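Local structure of iron-regulated ABC transporter siderophore-binding protein SirA (Staphylococcus aureus subsp. aureus, 3MWF) at residues 48-52 and 53-57; 56-59 and 60-63. The protein binds the iron siderophore staphyloferrin B, probably delivering it to an ABC transporter for uptake into the cell. All blocks are in the same frame, centred on the assembly; numbering follows the deposited sequence. Where two conformers were deposited one is given.

Contact 1. Residues 48-52 and 53-57; sequences SWTQK and PKFEY. With SE8 (5-[(2-{[(3S)-5-{[(2S)-2-amino-2-carboxyethyl]amino}-3-carboxy-3-hydroxy-5-oxopentanoyl]amino}ethyl)amino]-2,5-dioxopentanoic acid), chain C.
Ser48 and Phe55 face each other inside the loop that carries Trp49 into the staphyloferrin B pocket. CB of Ser48 sits over the centre of the Phe55 ring, 3.5 Å from the centroid and almost on the ring normal, a CH-pi contact. The first torsion of Ser48 (chi1 53°) turns OG between its own N and carbonyl carbon, from where OG donates to Thr50 O at 2.8 Å. At the rim of the same ring, Thr50 OG1 lies in the ring plane, 3.4 Å from Phe55 CE1. The loop runs between strands 44-45 and 66-70 of the six-stranded sheet of this periplasmic-binding-protein fold and doubles back at the cis peptide bond between Lys52 and Pro53. Residues 51-54 form a type VI turn, whose bond from Lys54 N to Gln51 O is weak, whereas Ser48 N gives Pro53 O a nearly straight bond of 2.9 Å (168° at the hydrogen) and closes the loop. Gln51 reaches with an extended side chain across the returning chain, at about a right angle to the Glu56 side chain; OE1 accepts from Glu56 N at 2.8 Å, the donor standing 35° above the amide plane. The same OE1 also takes a bond from a water, 2.9 Å away, that accepts from Tyr57 N, so one amide oxygen serves two successive backbone N-H groups, one through water. Around the loop, Gln29 of helix 29-37 touches Ser48, Trp49 and Phe55, while Ile269 of helix 268-273 packs on Gln51 and Phe55. On the pocket side, the Trp49 indole lays a face against the siderophore, its CH2 atom 3.4 Å from N4 of the ligand, and the side chain is about 5 Å from the bound iron(III).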
ATOM      1  N   SER A  48       2.745 -13.160  -3.050  1.00 13.14           N
ATOM      2  CA  SER A  48       1.802 -12.324  -2.329  1.00 12.00           C
ATOM      3  C   SER A  48       1.891 -12.573  -0.832  1.00 11.86           C
ATOM      4  O   SER A  48       2.271 -13.659  -0.379  1.00 12.47           O
ATOM      5  CB  SER A  48       0.379 -12.584  -2.835  1.00 13.16           C
ATOM      6  OG  SER A  48       0.087 -13.988  -2.789  1.00 12.93           O
ATOM      7  N   TRP A  49       1.504 -11.579  -0.031  1.00 11.21           N
ATOM      8  CA  TRP A  49       1.596 -11.731   1.396  1.00 11.11           C
ATOM      9  C   TRP A  49       0.578 -12.727   1.950  1.00 11.56           C
ATOM     10  O   TRP A  49       0.839 -13.421   2.953  1.00 12.82           O
ATOM     11  CB  TRP A  49       1.332 -10.391   2.081  1.00 11.08           C
ATOM     12  CG  TRP A  49       2.426  -9.361   1.976  1.00 10.96           C
ATOM     13  CD1 TRP A  49       2.344  -8.159   1.335  1.00 12.01           C
ATOM     14  CD2 TRP A  49       3.733  -9.433   2.550  1.00 11.56           C
ATOM     15  NE1 TRP A  49       3.548  -7.474   1.446  1.00 11.87           N
ATOM     16  CE2 TRP A  49       4.405  -8.220   2.210  1.00 10.58           C
ATOM     17  CE3 TRP A  49       4.396 -10.384   3.330  1.00 11.61           C
ATOM     18  CZ2 TRP A  49       5.721  -7.939   2.618  1.00 11.50           C
ATOM     19  CZ3 TRP A  49       5.722 -10.119   3.734  1.00 12.83           C
ATOM     20  CH2 TRP A  49       6.364  -8.892   3.384  1.00 11.91           C
ATOM     21  N   THR A  50      -0.588 -12.746   1.329  1.00 11.81           N
ATOM     22  CA  THR A  50      -1.633 -13.739   1.677  1.00 12.72           C
ATOM     23  C   THR A  50      -2.144 -14.279   0.354  1.00 13.43           C
ATOM     24  O   THR A  50      -1.714 -13.813  -0.709  1.00 13.38           O
ATOM     25  CB  THR A  50      -2.813 -13.110   2.459  1.00 12.60           C
ATOM     26  OG1 THR A  50      -3.442 -12.111   1.632  1.00 14.11           O
ATOM     27  CG2 THR A  50      -2.354 -12.518   3.802  1.00 13.59           C
ATOM     28  N   GLN A  51      -3.051 -15.264   0.402  1.00 12.93           N
ATOM     29  CA  GLN A  51      -3.502 -15.918  -0.842  1.00 14.57           C
ATOM     30  C   GLN A  51      -2.303 -16.387  -1.673  1.00 14.21           C
ATOM     31  O   GLN A  51      -2.336 -16.311  -2.888  1.00 14.71           O
ATOM     32  CB  GLN A  51      -4.370 -14.988  -1.681  1.00 14.85           C
ATOM     33  CG  GLN A  51      -5.618 -14.503  -0.913  1.00 15.70           C
ATOM     34  CD  GLN A  51      -6.525 -13.630  -1.741  1.00 15.72           C
ATOM     35  OE1 GLN A  51      -6.118 -13.041  -2.738  1.00 16.79           O
ATOM     36  NE2 GLN A  51      -7.792 -13.542  -1.318  1.00 18.52           N
ATOM     37  N   LYS A  52      -1.282 -16.917  -1.003  1.00 14.40           N
ATOM     38  CA  LYS A  52      -0.038 -17.253  -1.705  1.00 15.03           C
ATOM     39  C   LYS A  52      -0.294 -18.290  -2.787  1.00 15.67           C
ATOM     40  O   LYS A  52      -1.132 -19.179  -2.593  1.00 15.55           O
ATOM     41  CB  LYS A  52       0.977 -17.825  -0.720  1.00 14.99           C
ATOM     42  CG  LYS A  52       1.402 -16.876   0.378  1.00 18.84           C
ATOM     43  CD  LYS A  52       2.562 -17.469   1.173  1.00 22.09           C
ATOM     44  CE  LYS A  52       3.016 -16.481   2.233  1.00 29.56           C
ATOM     45  NZ  LYS A  52       4.416 -16.811   2.707  1.00 31.55           N
ATOM     46  N   PRO A  53       0.445 -18.237  -3.896  1.00 15.65           N
ATOM     47  CA  PRO A  53       1.564 -17.332  -4.206  1.00 15.68           C
ATOM     48  C   PRO A  53       1.173 -16.026  -4.897  1.00 14.97           C
ATOM     49  O   PRO A  53       2.042 -15.158  -5.055  1.00 13.62           O
ATOM     50  CB  PRO A  53       2.402 -18.183  -5.166  1.00 15.84           C
ATOM     51  CG  PRO A  53       1.410 -18.925  -5.912  1.00 17.64           C
ATOM     52  CD  PRO A  53       0.351 -19.315  -4.905  1.00 15.57           C
ATOM     53  N   LYS A  54      -0.089 -15.886  -5.321  1.00 14.57           N
ATOM     54  CA  LYS A  54      -0.521 -14.735  -6.112  1.00 14.53           C
ATOM     55  C   LYS A  54      -1.914 -14.301  -5.670  1.00 14.21           C
ATOM     56  O   LYS A  54      -2.835 -15.118  -5.622  1.00 14.27           O
ATOM     57  CB  LYS A  54      -0.573 -15.095  -7.611  1.00 14.05           C
ATOM     58  CG  LYS A  54       0.813 -15.434  -8.222  1.00 15.56           C
ATOM     59  CD  LYS A  54       0.668 -16.132  -9.574  1.00 16.07           C
ATOM     60  CE  LYS A  54       2.066 -16.571 -10.086  1.00 19.40           C
ATOM     61  NZ  LYS A  54       1.926 -17.371 -11.340  1.00 21.32           N
ATOM     62  N   PHE A  55      -2.071 -13.022  -5.348  1.00 14.17           N
ATOM     63  CA  PHE A  55      -3.382 -12.523  -4.949  1.00 14.00           C
ATOM     64  C   PHE A  55      -4.440 -12.847  -6.000  1.00 14.77           C
ATOM     65  O   PHE A  55      -4.205 -12.689  -7.212  1.00 14.09           O
ATOM     66  CB  PHE A  55      -3.377 -10.996  -4.779  1.00 14.56           C
ATOM     67  CG  PHE A  55      -2.633 -10.510  -3.573  1.00 13.07           C
ATOM     68  CD1 PHE A  55      -2.938 -10.992  -2.299  1.00 11.91           C
ATOM     69  CD2 PHE A  55      -1.654  -9.508  -3.704  1.00 13.89           C
ATOM     70  CE1 PHE A  55      -2.266 -10.528  -1.165  1.00 13.36           C
ATOM     71  CE2 PHE A  55      -0.986  -9.042  -2.594  1.00 11.71           C
ATOM     72  CZ  PHE A  55      -1.264  -9.532  -1.318  1.00 12.63           C
ATOM     73  N   GLU A  56      -5.607 -13.277  -5.529  0.50 15.57           N
ATOM     74  CA  GLU A  56      -6.738 -13.605  -6.412  0.50 17.26           C
ATOM     75  C   GLU A  56      -7.049 -12.520  -7.451  0.50 17.13           C
ATOM     76  O   GLU A  56      -7.267 -12.809  -8.637  0.50 17.54           O
ATOM     77  CB  GLU A  56      -7.988 -13.908  -5.573  0.50 17.54           C
ATOM     78  CG  GLU A  56      -9.129 -14.507  -6.379  0.50 18.94           C
ATOM     79  CD  GLU A  56      -8.875 -15.969  -6.703  0.50 21.71           C
ATOM     80  OE1 GLU A  56      -7.756 -16.444  -6.425  0.50 21.85           O
ATOM     81  OE2 GLU A  56      -9.786 -16.648  -7.218  0.50 23.17           O
ATOM     82  N   TYR A  57      -7.033 -11.260  -7.023  1.00 17.23           N
ATOM     83  CA  TYR A  57      -7.399 -10.157  -7.904  1.00 17.11           C
ATOM     84  C   TYR A  57      -6.476 -10.008  -9.128  1.00 17.81           C
ATOM     85  O   TYR A  57      -6.900  -9.521 -10.167  1.00 18.55           O
ATOM     86  CB  TYR A  57      -7.561  -8.822  -7.129  1.00 16.73           C
ATOM     87  CG  TYR A  57      -6.262  -8.031  -7.015  1.00 16.21           C
ATOM     88  CD1 TYR A  57      -5.371  -8.287  -5.993  1.00 14.96           C
ATOM     89  CD2 TYR A  57      -5.921  -7.083  -7.974  1.00 16.07           C
ATOM     90  CE1 TYR A  57      -4.144  -7.576  -5.894  1.00 15.49           C
ATOM     91  CE2 TYR A  57      -4.725  -6.367  -7.905  1.00 14.86           C
ATOM     92  CZ  TYR A  57      -3.843  -6.634  -6.858  1.00 15.56           C
ATOM     93  OH  TYR A  57      -2.670  -5.932  -6.792  1.00 14.75           O
TER
HETATM   94  C1  SE8 C   1       6.964  -7.678   6.896  1.00 15.32           C
HETATM   95  C2  SE8 C   1       5.682  -7.936   7.639  1.00 15.19           C
HETATM   96  C3  SE8 C   1       4.621  -8.498   6.706  1.00 12.64           C
HETATM   97  N4  SE8 C   1       4.197  -7.544   5.687  1.00 12.67           N
HETATM   98  C5  SE8 C   1       3.149  -6.763   5.854  1.00 14.42           C
HETATM   99  C6  SE8 C   1       2.916  -5.707   4.801  1.00 12.23           C
HETATM  100  C7  SE8 C   1       3.756  -4.462   5.083  1.00 13.83           C
HETATM  101  C8  SE8 C   1       3.605  -3.504   3.887  1.00 12.42           C
HETATM  102  C9  SE8 C   1       4.205  -2.117   4.108  1.00 12.89           C
HETATM  103  N10 SE8 C   1       5.318  -2.027   4.834  1.00 12.42           N
HETATM  104  C11 SE8 C   1       5.919  -0.727   5.025  1.00 16.54           C
HETATM  105  C12 SE8 C   1       7.321  -0.686   4.443  1.00 22.20           C
HETATM  106  N13 SE8 C   1       8.113   0.406   4.992  1.00 28.35           N
HETATM  107  C14 SE8 C   1       8.786   0.346   6.179  1.00 30.94           C
HETATM  108  C15 SE8 C   1       9.087  -0.988   6.795  1.00 31.51           C
HETATM  109  C16 SE8 C   1       7.784  -1.341   7.469  1.00 27.47           C
HETATM  110  C17 SE8 C   1       7.458  -2.801   7.539  1.00 23.01           C
HETATM  111  C18 SE8 C   1       7.204  -3.271   8.891  1.00 22.62           C
HETATM  112  O19 SE8 C   1       7.678  -8.664   6.576  1.00 14.72           O
HETATM  113  O20 SE8 C   1       7.289  -6.495   6.675  1.00 13.74           O
HETATM  114  N21 SE8 C   1       5.224  -6.676   8.255  1.00 13.76           N
HETATM  115  O22 SE8 C   1       2.382  -6.841   6.794  1.00 14.01           O
HETATM  116  C23 SE8 C   1       3.328  -3.826   6.394  1.00 13.21           C
HETATM  117  O24 SE8 C   1       2.262  -3.163   6.438  1.00 13.16           O
HETATM  118  O25 SE8 C   1       4.052  -3.955   7.413  1.00 12.77           O
HETATM  119  O26 SE8 C   1       5.126  -4.863   5.265  1.00 13.11           O
HETATM  120  O27 SE8 C   1       3.665  -1.139   3.603  1.00 12.69           O
HETATM  121  O28 SE8 C   1       9.134   1.341   6.790  1.00 37.49           O
HETATM  122  O29 SE8 C   1       7.276  -3.504   6.540  1.00 16.88           O
HETATM  123  O30 SE8 C   1       6.490  -4.258   9.035  1.00 16.43           O
HETATM  124  O31 SE8 C   1       7.672  -2.644   9.875  1.00 27.30           O
HETATM  125  O   HOH W   1      -7.050 -10.686  -4.171  1.00 11.22           O

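Contact 2. Residues 56-59 and 60-63; sequences EYIK and NDLK
Ile58 and Leu62 meet at a short 3-10 turn around residues 60-61, within the loop that leads to strand 66-70. Two backbone bonds of the i to i+3 kind wind it: Asp61 N to Ile58 O and Leu62 N to Lys59 O, both 2.9 Å. Each donor stands well above the plane of its carbonyl, and both bonds are bent (141° and 146° at the hydrogen). A water extends the polar network: it donates to Glu56 O at 2.7 Å and accepts from Asn60 N at 3.0 Å, joining the chain ahead of the turn to the turn itself. The ionic contact is made by Lys59, whose extended chain brings NZ to the syn side of Glu56 OE1 at 2.6 Å, a salt bridge seen with one of two conformers of Glu56 and so less certain. Apolar contacts gather on the buried side, where Val36 of helix 29-37 touches Ile58 and Leu62; Asp61 also borders Val36. With CG1 of Ile58 turned roughly anti to the backbone N (chi1 -155°), CG2 falls between N and the carbonyl carbon and meets Leu62 CD1 at 3.7 Å. On the neighbouring residue, the ring of Tyr57 is covered on one face by Ile58 CB, 3.8 Å above the plane and over its centre.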
ATOM      1  N   GLU A  56      -5.607 -13.277  -5.529  0.50 15.57           N
ATOM      2  CA  GLU A  56      -6.738 -13.605  -6.412  0.50 17.26           C
ATOM      3  C   GLU A  56      -7.049 -12.520  -7.451  0.50 17.13           C
ATOM      4  O   GLU A  56      -7.267 -12.809  -8.637  0.50 17.54           O
ATOM      5  CB  GLU A  56      -7.988 -13.908  -5.573  0.50 17.54           C
ATOM      6  CG  GLU A  56      -9.129 -14.507  -6.379  0.50 18.94           C
ATOM      7  CD  GLU A  56      -8.875 -15.969  -6.703  0.50 21.71           C
ATOM      8  OE1 GLU A  56      -7.756 -16.444  -6.425  0.50 21.85           O
ATOM      9  OE2 GLU A  56      -9.786 -16.648  -7.218  0.50 23.17           O
ATOM     10  N   TYR A  57      -7.033 -11.260  -7.023  1.00 17.23           N
ATOM     11  CA  TYR A  57      -7.399 -10.157  -7.904  1.00 17.11           C
ATOM     12  C   TYR A  57      -6.476 -10.008  -9.128  1.00 17.81           C
ATOM     13  O   TYR A  57      -6.900  -9.521 -10.167  1.00 18.55           O
ATOM     14  CB  TYR A  57      -7.561  -8.822  -7.129  1.00 16.73           C
ATOM     15  CG  TYR A  57      -6.262  -8.031  -7.015  1.00 16.21           C
ATOM     16  CD1 TYR A  57      -5.371  -8.287  -5.993  1.00 14.96           C
ATOM     17  CD2 TYR A  57      -5.921  -7.083  -7.974  1.00 16.07           C
ATOM     18  CE1 TYR A  57      -4.144  -7.576  -5.894  1.00 15.49           C
ATOM     19  CE2 TYR A  57      -4.725  -6.367  -7.905  1.00 14.86           C
ATOM     20  CZ  TYR A  57      -3.843  -6.634  -6.858  1.00 15.56           C
ATOM     21  OH  TYR A  57      -2.670  -5.932  -6.792  1.00 14.75           O
ATOM     22  N   ILE A  58      -5.241 -10.489  -9.019  1.00 16.82           N
ATOM     23  CA  ILE A  58      -4.252 -10.315 -10.082  1.00 18.10           C
ATOM     24  C   ILE A  58      -3.692 -11.600 -10.720  1.00 18.12           C
ATOM     25  O   ILE A  58      -2.954 -11.530 -11.726  1.00 18.63           O
ATOM     26  CB  ILE A  58      -3.091  -9.435  -9.531  1.00 18.02           C
ATOM     27  CG1 ILE A  58      -2.347  -8.705 -10.653  1.00 18.51           C
ATOM     28  CG2 ILE A  58      -2.168 -10.228  -8.576  1.00 17.92           C
ATOM     29  CD1 ILE A  58      -1.347  -7.677 -10.114  1.00 21.57           C
ATOM     30  N   LYS A  59      -4.028 -12.758 -10.167  1.00 19.26           N
ATOM     31  CA  LYS A  59      -3.303 -13.984 -10.540  1.00 20.03           C
ATOM     32  C   LYS A  59      -3.502 -14.340 -12.024  1.00 20.64           C
ATOM     33  O   LYS A  59      -2.582 -14.879 -12.641  1.00 19.94           O
ATOM     34  CB  LYS A  59      -3.632 -15.162  -9.611  1.00 20.46           C
ATOM     35  CG  LYS A  59      -4.975 -15.772  -9.859  1.00 23.22           C
ATOM     36  CD  LYS A  59      -5.294 -16.892  -8.888  1.00 25.68           C
ATOM     37  CE  LYS A  59      -6.653 -17.497  -9.266  1.00 26.62           C
ATOM     38  NZ  LYS A  59      -7.204 -18.275  -8.138  1.00 29.14           N
ATOM     39  N   ASN A  60      -4.669 -14.001 -12.589  1.00 22.15           N
ATOM     40  CA  ASN A  60      -4.944 -14.286 -14.011  1.00 24.37           C
ATOM     41  C   ASN A  60      -4.137 -13.394 -14.954  1.00 24.66           C
ATOM     42  O   ASN A  60      -4.029 -13.682 -16.153  1.00 26.29           O
ATOM     43  CB  ASN A  60      -6.456 -14.214 -14.337  1.00 25.22           C
ATOM     44  CG  ASN A  60      -7.271 -15.348 -13.672  1.00 28.58           C
ATOM     45  OD1 ASN A  60      -6.763 -16.444 -13.402  1.00 35.12           O
ATOM     46  ND2 ASN A  60      -8.543 -15.076 -13.410  1.00 33.59           N
ATOM     47  N   ASP A  61      -3.589 -12.306 -14.415  1.00 23.46           N
ATOM     48  CA  ASP A  61      -2.660 -11.456 -15.157  1.00 24.61           C
ATOM     49  C   ASP A  61      -1.210 -11.863 -14.911  1.00 23.91           C
ATOM     50  O   ASP A  61      -0.299 -11.309 -15.540  1.00 24.49           O
ATOM     51  CB  ASP A  61      -2.838  -9.993 -14.756  1.00 24.22           C
ATOM     52  CG  ASP A  61      -4.239  -9.529 -14.900  1.00 28.50           C
ATOM     53  OD1 ASP A  61      -4.879  -9.228 -13.866  1.00 31.72           O
ATOM     54  OD2 ASP A  61      -4.718  -9.491 -16.046  1.00 31.98           O
ATOM     55  N   LEU A  62      -0.998 -12.820 -14.005  1.00 23.13           N
ATOM     56  CA  LEU A  62       0.338 -13.315 -13.676  1.00 22.50           C
ATOM     57  C   LEU A  62       0.516 -14.800 -13.997  1.00 22.91           C
ATOM     58  O   LEU A  62       1.340 -15.479 -13.388  1.00 22.60           O
ATOM     59  CB  LEU A  62       0.658 -13.101 -12.196  1.00 21.47           C
ATOM     60  CG  LEU A  62       0.622 -11.676 -11.655  1.00 21.35           C
ATOM     61  CD1 LEU A  62       0.889 -11.698 -10.133  1.00 17.94           C
ATOM     62  CD2 LEU A  62       1.639 -10.788 -12.381  1.00 19.79           C
ATOM     63  N   LYS A  63      -0.244 -15.314 -14.953  1.00 24.78           N
ATOM     64  CA  LYS A  63      -0.053 -16.720 -15.290  1.00 27.18           C
ATOM     65  C   LYS A  63       1.328 -16.861 -15.963  1.00 27.47           C
ATOM     66  O   LYS A  63       1.725 -16.033 -16.795  1.00 28.39           O
ATOM     67  CB  LYS A  63      -1.221 -17.255 -16.122  1.00 28.45           C
ATOM     68  CG  LYS A  63      -1.258 -16.813 -17.559  1.00 31.48           C
ATOM     69  CD  LYS A  63      -2.704 -16.652 -18.077  1.00 37.20           C
ATOM     70  CE  LYS A  63      -3.680 -17.646 -17.444  1.00 37.98           C
ATOM     71  NZ  LYS A  63      -4.995 -16.978 -17.177  1.00 41.37           N
TER
HETATM   72  O   HOH W   2      -7.087 -12.765 -11.366  1.00 26.13           O

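In the fold
Contact 1 comes first along the chain and contact 2 follows directly, sharing Glu56 and Tyr57; their centres lie 9 Å apart. Both belong to the single loop between strands 44-45 and 66-70, and both pack on helix 29-37, where Tyr57 OH also bonds to Asp33. The two are tied again across the loop: Lys54 NZ of the first probably donates to Leu62 O of the second at 2.8 Å, and Lys54 CB packs on Lys59 CB. The loop thus links the ligand-facing Trp49 of contact 1 with contact 2, a turn against helix 29-37 whose centre is about 18 Å from the chain's centre and from which the chain returns to the sheet.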